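Local coordinates for fatty acid multifunctional protein (atmfp2) (Arabidopsis thaliana, PDB 2WTB) that carries out successive steps of peroxisomal fatty acid beta-oxidation, combining enoyl-CoA hydratase and NAD-dependent 3-hydroxyacyl-CoA dehydrogenase activities in one chain, at residues 401-413 / 425-439. Numbering follows the deposited sequence.
Sequences ENISLKQQIFADL and SNTSTIDLNKIGERT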
ATOM      1  N   GLU A 401     -16.483  24.222  -4.233  1.00 82.93           N
ATOM      2  CA  GLU A 401     -17.491  23.432  -4.933  1.00 80.36           C
ATOM      3  C   GLU A 401     -18.651  24.299  -5.419  1.00 78.49           C
ATOM      4  O   GLU A 401     -19.786  24.149  -4.967  1.00 74.66           O
ATOM      5  CB  GLU A 401     -18.007  22.302  -4.037  1.00 74.07           C
ATOM      6  CG  GLU A 401     -16.931  21.305  -3.626  1.00 79.70           C
ATOM      7  CD  GLU A 401     -16.357  20.540  -4.804  1.00 80.70           C
ATOM      8  OE1 GLU A 401     -17.143  19.911  -5.545  1.00 79.17           O
ATOM      9  OE2 GLU A 401     -15.122  20.561  -4.987  1.00 77.11           O
ATOM     10  N   ASN A 402     -18.349  25.205  -6.344  1.00 81.14           N
ATOM     11  CA  ASN A 402     -19.354  26.077  -6.941  1.00 85.37           C
ATOM     12  C   ASN A 402     -19.443  25.853  -8.447  1.00 75.84           C
ATOM     13  O   ASN A 402     -18.499  26.145  -9.179  1.00 76.34           O
ATOM     14  CB  ASN A 402     -19.031  27.544  -6.643  1.00 88.48           C
ATOM     15  CG  ASN A 402     -19.944  28.508  -7.381  1.00 95.66           C
ATOM     16  OD1 ASN A 402     -20.959  28.111  -7.951  1.00 95.75           O
ATOM     17  ND2 ASN A 402     -19.585  29.786  -7.369  1.00102.51           N
ATOM     18  N   ILE A 403     -20.581  25.337  -8.902  1.00 83.11           N
ATOM     19  CA  ILE A 403     -20.773  25.012 -10.314  1.00 87.61           C
ATOM     20  C   ILE A 403     -20.583  26.223 -11.222  1.00 86.02           C
ATOM     21  O   ILE A 403     -19.782  26.191 -12.157  1.00 80.50           O
ATOM     22  CB  ILE A 403     -22.169  24.418 -10.574  1.00 84.80           C
ATOM     23  CG1 ILE A 403     -22.433  23.242  -9.631  1.00 88.45           C
ATOM     24  CG2 ILE A 403     -22.296  23.990 -12.028  1.00 77.78           C
ATOM     25  CD1 ILE A 403     -23.824  22.658  -9.757  1.00 90.27           C
ATOM     26  N   SER A 404     -21.332  27.286 -10.944  1.00 85.10           N
ATOM     27  CA  SER A 404     -21.244  28.518 -11.716  1.00 79.73           C
ATOM     28  C   SER A 404     -19.793  28.939 -11.934  1.00 75.54           C
ATOM     29  O   SER A 404     -19.404  29.317 -13.039  1.00 67.05           O
ATOM     30  CB  SER A 404     -22.015  29.637 -11.011  1.00 87.56           C
ATOM     31  OG  SER A 404     -21.789  30.887 -11.638  1.00 97.04           O
ATOM     32  N   LEU A 405     -18.998  28.859 -10.871  1.00 76.94           N
ATOM     33  CA  LEU A 405     -17.600  29.277 -10.909  1.00 76.41           C
ATOM     34  C   LEU A 405     -16.709  28.293 -11.669  1.00 74.37           C
ATOM     35  O   LEU A 405     -15.833  28.702 -12.431  1.00 79.42           O
ATOM     36  CB  LEU A 405     -17.076  29.490  -9.486  1.00 81.75           C
ATOM     37  CG  LEU A 405     -15.570  29.645  -9.265  1.00 80.68           C
ATOM     38  CD1 LEU A 405     -14.960  30.652 -10.226  1.00 78.63           C
ATOM     39  CD2 LEU A 405     -15.301  30.049  -7.825  1.00 85.04           C
ATOM     40  N   LYS A 406     -16.933  26.997 -11.460  1.00 69.19           N
ATOM     41  CA  LYS A 406     -16.150  25.970 -12.147  1.00 74.65           C
ATOM     42  C   LYS A 406     -16.381  26.001 -13.656  1.00 68.34           C
ATOM     43  O   LYS A 406     -15.433  25.926 -14.439  1.00 63.92           O
ATOM     44  CB  LYS A 406     -16.469  24.580 -11.593  1.00 72.10           C
ATOM     45  CG  LYS A 406     -15.686  24.197 -10.344  1.00 62.92           C
ATOM     46  CD  LYS A 406     -16.245  22.923  -9.725  1.00 63.91           C
ATOM     47  CE  LYS A 406     -15.219  22.210  -8.858  1.00 64.58           C
ATOM     48  NZ  LYS A 406     -14.840  23.000  -7.660  1.00 66.96           N
ATOM     49  N   GLN A 407     -17.643  26.107 -14.059  1.00 72.19           N
ATOM     50  CA  GLN A 407     -17.988  26.187 -15.473  1.00 70.26           C
ATOM     51  C   GLN A 407     -17.211  27.305 -16.154  1.00 78.83           C
ATOM     52  O   GLN A 407     -16.803  27.178 -17.310  1.00 86.62           O
ATOM     53  CB  GLN A 407     -19.490  26.420 -15.649  1.00 62.56           C
ATOM     54  CG  GLN A 407     -20.340  25.169 -15.516  1.00 56.16           C
ATOM     55  CD  GLN A 407     -21.827  25.467 -15.546  1.00 65.92           C
ATOM     56  OE1 GLN A 407     -22.264  26.555 -15.166  1.00 66.45           O
ATOM     57  NE2 GLN A 407     -22.615  24.497 -15.995  1.00 63.73           N
ATOM     58  N   GLN A 408     -17.009  28.399 -15.426  1.00 75.70           N
ATOM     59  CA  GLN A 408     -16.316  29.564 -15.962  1.00 81.84           C
ATOM     60  C   GLN A 408     -14.817  29.320 -16.088  1.00 79.81           C
ATOM     61  O   GLN A 408     -14.186  29.755 -17.051  1.00 82.46           O
ATOM     62  CB  GLN A 408     -16.578  30.796 -15.090  1.00 84.73           C
ATOM     63  CG  GLN A 408     -15.896  32.061 -15.586  1.00 93.96           C
ATOM     64  CD  GLN A 408     -16.331  32.450 -16.986  1.00102.83           C
ATOM     65  OE1 GLN A 408     -17.459  32.179 -17.397  1.00106.92           O
ATOM     66  NE2 GLN A 408     -15.434  33.092 -17.727  1.00101.63           N
ATOM     67  N   ILE A 409     -14.251  28.621 -15.111  1.00 75.65           N
ATOM     68  CA  ILE A 409     -12.825  28.319 -15.122  1.00 76.57           C
ATOM     69  C   ILE A 409     -12.456  27.453 -16.320  1.00 79.35           C
ATOM     70  O   ILE A 409     -11.415  27.652 -16.943  1.00 87.64           O
ATOM     71  CB  ILE A 409     -12.385  27.618 -13.824  1.00 75.99           C
ATOM     72  CG1 ILE A 409     -12.593  28.548 -12.627  1.00 78.45           C
ATOM     73  CG2 ILE A 409     -10.929  27.181 -13.918  1.00 69.67           C
ATOM     74  CD1 ILE A 409     -11.996  28.030 -11.343  1.00 82.41           C
ATOM     75  N   PHE A 410     -13.319  26.497 -16.647  1.00 75.00           N
ATOM     76  CA  PHE A 410     -13.072  25.609 -17.779  1.00 68.06           C
ATOM     77  C   PHE A 410     -13.312  26.298 -19.119  1.00 69.34           C
ATOM     78  O   PHE A 410     -12.773  25.883 -20.148  1.00 55.15           O
ATOM     79  CB  PHE A 410     -13.896  24.326 -17.655  1.00 47.31           C
ATOM     80  CG  PHE A 410     -13.227  23.264 -16.836  1.00 53.34           C
ATOM     81  CD1 PHE A 410     -12.849  22.063 -17.409  1.00 58.96           C
ATOM     82  CD2 PHE A 410     -12.944  23.481 -15.497  1.00 58.73           C
ATOM     83  CE1 PHE A 410     -12.221  21.088 -16.660  1.00 60.23           C
ATOM     84  CE2 PHE A 410     -12.315  22.510 -14.743  1.00 62.47           C
ATOM     85  CZ  PHE A 410     -11.953  21.312 -15.327  1.00 61.48           C
ATOM     86  N   ALA A 411     -14.113  27.357 -19.103  1.00 68.46           N
ATOM     87  CA  ALA A 411     -14.283  28.185 -20.287  1.00 70.52           C
ATOM     88  C   ALA A 411     -12.970  28.904 -20.588  1.00 79.56           C
ATOM     89  O   ALA A 411     -12.498  28.909 -21.725  1.00 80.02           O
ATOM     90  CB  ALA A 411     -15.408  29.185 -20.084  1.00 61.03           C
ATOM     91  N   ASP A 412     -12.382  29.501 -19.555  1.00 81.91           N
ATOM     92  CA  ASP A 412     -11.101  30.187 -19.686  1.00 80.85           C
ATOM     93  C   ASP A 412      -9.984  29.198 -20.002  1.00 78.84           C
ATOM     94  O   ASP A 412      -9.118  29.471 -20.832  1.00 76.87           O
ATOM     95  CB  ASP A 412     -10.769  30.958 -18.407  1.00 80.04           C
ATOM     96  CG  ASP A 412     -11.723  32.110 -18.156  1.00 86.25           C
ATOM     97  OD1 ASP A 412     -12.418  32.530 -19.107  1.00 81.66           O
ATOM     98  OD2 ASP A 412     -11.777  32.598 -17.008  1.00 93.77           O
ATOM     99  N   LEU A 413     -10.006  28.052 -19.328  1.00 73.56           N
ATOM    100  CA  LEU A 413      -9.013  27.011 -19.564  1.00 73.13           C
ATOM    101  C   LEU A 413      -8.960  26.653 -21.042  1.00 67.55           C
ATOM    102  O   LEU A 413      -7.904  26.713 -21.667  1.00 62.15           O
ATOM    103  CB  LEU A 413      -9.328  25.765 -18.736  1.00 74.47           C
ATOM    104  CG  LEU A 413      -8.992  25.824 -17.247  1.00 81.88           C
ATOM    105  CD1 LEU A 413      -9.377  24.523 -16.567  1.00 84.07           C
ATOM    106  CD2 LEU A 413      -7.516  26.115 -17.052  1.00 84.85           C
ATOM    107  N   SER A 425     -10.097  18.107 -13.139  1.00 71.91           N
ATOM    108  CA  SER A 425     -10.701  18.774 -11.992  1.00 68.84           C
ATOM    109  C   SER A 425     -10.621  17.927 -10.729  1.00 66.27           C
ATOM    110  O   SER A 425     -10.780  16.707 -10.772  1.00 62.59           O
ATOM    111  CB  SER A 425     -12.159  19.130 -12.277  1.00 63.56           C
ATOM    112  OG  SER A 425     -12.829  19.487 -11.083  1.00 62.64           O
ATOM    113  N   ASN A 426     -10.376  18.592  -9.606  1.00 67.58           N
ATOM    114  CA  ASN A 426     -10.305  17.939  -8.308  1.00 58.37           C
ATOM    115  C   ASN A 426     -11.665  17.967  -7.608  1.00 58.14           C
ATOM    116  O   ASN A 426     -11.772  17.697  -6.410  1.00 51.85           O
ATOM    117  CB  ASN A 426      -9.234  18.618  -7.448  1.00 64.18           C
ATOM    118  CG  ASN A 426      -9.196  18.092  -6.025  1.00 71.61           C
ATOM    119  OD1 ASN A 426      -9.010  16.897  -5.794  1.00 79.91           O
ATOM    120  ND2 ASN A 426      -9.368  18.989  -5.060  1.00 64.57           N
ATOM    121  N   THR A 427     -12.706  18.290  -8.370  1.00 67.87           N
ATOM    122  CA  THR A 427     -14.060  18.369  -7.832  1.00 65.91           C
ATOM    123  C   THR A 427     -14.433  17.100  -7.076  1.00 62.08           C
ATOM    124  O   THR A 427     -13.926  16.017  -7.369  1.00 67.80           O
ATOM    125  CB  THR A 427     -15.096  18.615  -8.943  1.00 55.72           C
ATOM    126  OG1 THR A 427     -16.410  18.688  -8.370  1.00 54.22           O
ATOM    127  CG2 THR A 427     -15.052  17.491  -9.968  1.00 39.76           C
ATOM    128  N   SER A 428     -15.330  17.239  -6.106  1.00 57.97           N
ATOM    129  CA  SER A 428     -15.705  16.118  -5.255  1.00 68.87           C
ATOM    130  C   SER A 428     -17.214  15.906  -5.213  1.00 74.93           C
ATOM    131  O   SER A 428     -17.688  14.793  -4.972  1.00 72.66           O
ATOM    132  CB  SER A 428     -15.168  16.334  -3.839  1.00 71.43           C
ATOM    133  OG  SER A 428     -15.370  15.186  -3.036  1.00 77.93           O
ATOM    134  N   THR A 429     -17.967  16.975  -5.452  1.00 79.57           N
ATOM    135  CA  THR A 429     -19.418  16.927  -5.310  1.00 82.07           C
ATOM    136  C   THR A 429     -20.148  17.393  -6.564  1.00 77.31           C
ATOM    137  O   THR A 429     -21.377  17.443  -6.589  1.00 79.06           O
ATOM    138  CB  THR A 429     -19.886  17.797  -4.131  1.00 77.74           C
ATOM    139  OG1 THR A 429     -19.577  19.171  -4.399  1.00 76.35           O
ATOM    140  CG2 THR A 429     -19.194  17.369  -2.847  1.00 77.01           C
ATOM    141  N   ILE A 430     -19.395  17.735  -7.604  1.00 69.73           N
ATOM    142  CA  ILE A 430     -19.996  18.276  -8.815  1.00 66.32           C
ATOM    143  C   ILE A 430     -19.782  17.374 -10.028  1.00 68.92           C
ATOM    144  O   ILE A 430     -18.680  16.878 -10.264  1.00 67.30           O
ATOM    145  CB  ILE A 430     -19.478  19.698  -9.115  1.00 75.66           C
ATOM    146  CG1 ILE A 430     -19.768  20.624  -7.931  1.00 81.22           C
ATOM    147  CG2 ILE A 430     -20.109  20.243 -10.386  1.00 72.88           C
ATOM    148  CD1 ILE A 430     -19.352  22.060  -8.154  1.00 82.75           C
ATOM    149  N   ASP A 431     -20.855  17.165 -10.785  1.00 68.60           N
ATOM    150  CA  ASP A 431     -20.826  16.356 -11.998  1.00 63.82           C
ATOM    151  C   ASP A 431     -19.846  16.924 -13.026  1.00 64.81           C
ATOM    152  O   ASP A 431     -20.005  18.052 -13.494  1.00 63.78           O
ATOM    153  CB  ASP A 431     -22.236  16.271 -12.590  1.00 69.76           C
ATOM    154  CG  ASP A 431     -22.267  15.617 -13.960  1.00 74.21           C
ATOM    155  OD1 ASP A 431     -21.265  14.984 -14.354  1.00 76.40           O
ATOM    156  OD2 ASP A 431     -23.304  15.736 -14.644  1.00 72.78           O
ATOM    157  N   LEU A 432     -18.839  16.131 -13.377  1.00 58.32           N
ATOM    158  CA  LEU A 432     -17.819  16.547 -14.335  1.00 54.06           C
ATOM    159  C   LEU A 432     -18.408  17.030 -15.665  1.00 61.28           C
ATOM    160  O   LEU A 432     -17.853  17.920 -16.311  1.00 62.60           O
ATOM    161  CB  LEU A 432     -16.816  15.415 -14.581  1.00 51.38           C
ATOM    162  CG  LEU A 432     -15.679  15.238 -13.572  1.00 50.20           C
ATOM    163  CD1 LEU A 432     -16.219  15.036 -12.174  1.00 68.75           C
ATOM    164  CD2 LEU A 432     -14.812  14.065 -13.968  1.00 55.41           C
ATOM    165  N   ASN A 433     -19.530  16.445 -16.069  1.00 58.13           N
ATOM    166  CA  ASN A 433     -20.164  16.818 -17.333  1.00 60.35           C
ATOM    167  C   ASN A 433     -20.737  18.232 -17.344  1.00 64.72           C
ATOM    168  O   ASN A 433     -20.849  18.854 -18.402  1.00 74.82           O
ATOM    169  CB  ASN A 433     -21.241  15.804 -17.723  1.00 50.64           C
ATOM    170  CG  ASN A 433     -20.655  14.537 -18.305  1.00 57.42           C
ATOM    171  OD1 ASN A 433     -21.072  13.430 -17.966  1.00 61.03           O
ATOM    172  ND2 ASN A 433     -19.669  14.694 -19.180  1.00 49.95           N
ATOM    173  N   LYS A 434     -21.097  18.737 -16.169  1.00 61.58           N
ATOM    174  CA  LYS A 434     -21.657  20.079 -16.065  1.00 61.38           C
ATOM    175  C   LYS A 434     -20.564  21.141 -15.999  1.00 59.77           C
ATOM    176  O   LYS A 434     -20.783  22.295 -16.370  1.00 66.89           O
ATOM    177  CB  LYS A 434     -22.590  20.185 -14.856  1.00 60.28           C
ATOM    178  CG  LYS A 434     -23.908  19.456 -15.041  1.00 63.20           C
ATOM    179  CD  LYS A 434     -24.776  19.552 -13.802  1.00 76.07           C
ATOM    180  CE  LYS A 434     -26.039  18.719 -13.951  1.00 85.87           C
ATOM    181  NZ  LYS A 434     -26.862  18.738 -12.710  1.00 95.84           N
ATOM    182  N   ILE A 435     -19.386  20.745 -15.533  1.00 56.56           N
ATOM    183  CA  ILE A 435     -18.255  21.660 -15.447  1.00 70.48           C
ATOM    184  C   ILE A 435     -17.789  22.089 -16.838  1.00 80.35           C
ATOM    185  O   ILE A 435     -17.484  23.260 -17.067  1.00 89.30           O
ATOM    186  CB  ILE A 435     -17.078  21.030 -14.679  1.00 72.74           C
ATOM    187  CG1 ILE A 435     -17.476  20.766 -13.225  1.00 78.81           C
ATOM    188  CG2 ILE A 435     -15.858  21.930 -14.742  1.00 66.78           C
ATOM    189  CD1 ILE A 435     -16.363  20.174 -12.384  1.00 82.89           C
ATOM    190  N   GLY A 436     -17.746  21.138 -17.765  1.00 76.74           N
ATOM    191  CA  GLY A 436     -17.319  21.421 -19.124  1.00 80.08           C
ATOM    192  C   GLY A 436     -18.460  21.803 -20.048  1.00 76.60           C
ATOM    193  O   GLY A 436     -18.360  21.653 -21.266  1.00 76.70           O
ATOM    194  N   GLU A 437     -19.545  22.303 -19.466  1.00 69.44           N
ATOM    195  CA  GLU A 437     -20.730  22.672 -20.231  1.00 63.31           C
ATOM    196  C   GLU A 437     -20.440  23.742 -21.281  1.00 73.55           C
ATOM    197  O   GLU A 437     -20.873  23.629 -22.429  1.00 78.84           O
ATOM    198  CB  GLU A 437     -21.837  23.156 -19.293  1.00 69.61           C
ATOM    199  CG  GLU A 437     -23.088  23.645 -20.005  1.00 90.78           C
ATOM    200  CD  GLU A 437     -23.823  22.533 -20.730  1.00110.23           C
ATOM    201  OE1 GLU A 437     -23.589  21.348 -20.405  1.00106.37           O
ATOM    202  OE2 GLU A 437     -24.638  22.846 -21.624  1.00121.16           O
ATOM    203  N   ARG A 438     -19.705  24.778 -20.886  1.00 71.13           N
ATOM    204  CA  ARG A 438     -19.466  25.923 -21.761  1.00 64.29           C
ATOM    205  C   ARG A 438     -18.329  25.702 -22.760  1.00 64.84           C
ATOM    206  O   ARG A 438     -17.946  26.621 -23.485  1.00 69.39           O
ATOM    207  CB  ARG A 438     -19.193  27.183 -20.936  1.00 61.49           C
ATOM    208  CG  ARG A 438     -20.311  27.570 -19.983  1.00 70.44           C
ATOM    209  CD  ARG A 438     -20.171  29.021 -19.541  1.00 78.93           C
ATOM    210  NE  ARG A 438     -21.151  29.385 -18.524  1.00 95.07           N
ATOM    211  CZ  ARG A 438     -20.866  29.548 -17.236  1.00107.10           C
ATOM    212  NH1 ARG A 438     -19.621  29.387 -16.806  1.00107.03           N
ATOM    213  NH2 ARG A 438     -21.821  29.879 -16.378  1.00110.06           N
ATOM    214  N   THR A 439     -17.791  24.488 -22.802  1.00 63.22           N
ATOM    215  CA  THR A 439     -16.692  24.184 -23.710  1.00 59.29           C
ATOM    216  C   THR A 439     -17.070  23.092 -24.701  1.00 65.39           C
ATOM    217  O   THR A 439     -18.160  22.524 -24.637  1.00 67.84           O
ATOM    218  CB  THR A 439     -15.431  23.734 -22.949  1.00 66.07           C
ATOM    219  OG1 THR A 439     -15.587  22.374 -22.520  1.00 72.20           O
ATOM    220  CG2 THR A 439     -15.182  24.628 -21.740  1.00 62.93           C
TER
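Within the NAD-binding domain of the dehydrogenase part, helix 403-416 is packed against the loop and short helix that follow strand 422-425, and Glu-401 with Thr-427 and Thr-429 joins the two at one end. OE1 of Glu-401 accepts four hydrogen bonds from residues 427-429. Thr-427 OG1 meets Glu-401 OE1 on the syn side at 3.2 Å. Thr-429 OG1 comes to Glu-401 OE1 from the anti side at 2.8 Å, slightly out of the carboxylate plane, while the backbone N atoms of Ser-428 and Thr-429 come from above it. Such a grip should fix the carboxylate's rotation and favour its charged form; a long salt bridge from Lys-406 reaches OE2, although NZ of that lysine is also held by Ile-400 O and Glu-397. The aliphatic part of Lys-406 and CG1 of Ile-403 both meet CD1 of Ile-430.

Further along, CG2 of Ile-435 sits over one face of the Phe-410 ring, 3.5 Å from its centroid, a CH-pi contact; Leu-413 CD1 takes the opposite face. Gln-407, with its chain extended beyond CG (chi2 174°), lays its amide beside the short helix, and NE2 donates to Lys-434 O at 2.9 Å with the acceptor almost in the amide plane. Its CA makes a CA-H...O contact to Ile-435 O. Arg-438 reaches across Gln-407 at about a right angle, one face of its guanidinium over the glutamine, CB beneath NH1 and OE1 toward the rim.

Here a helix linking neighbouring parallel strands 394-397 and 422-425 packs against the chain leaving the second strand, as suits the beta-alpha-beta crossover of a Rossmann-type fold.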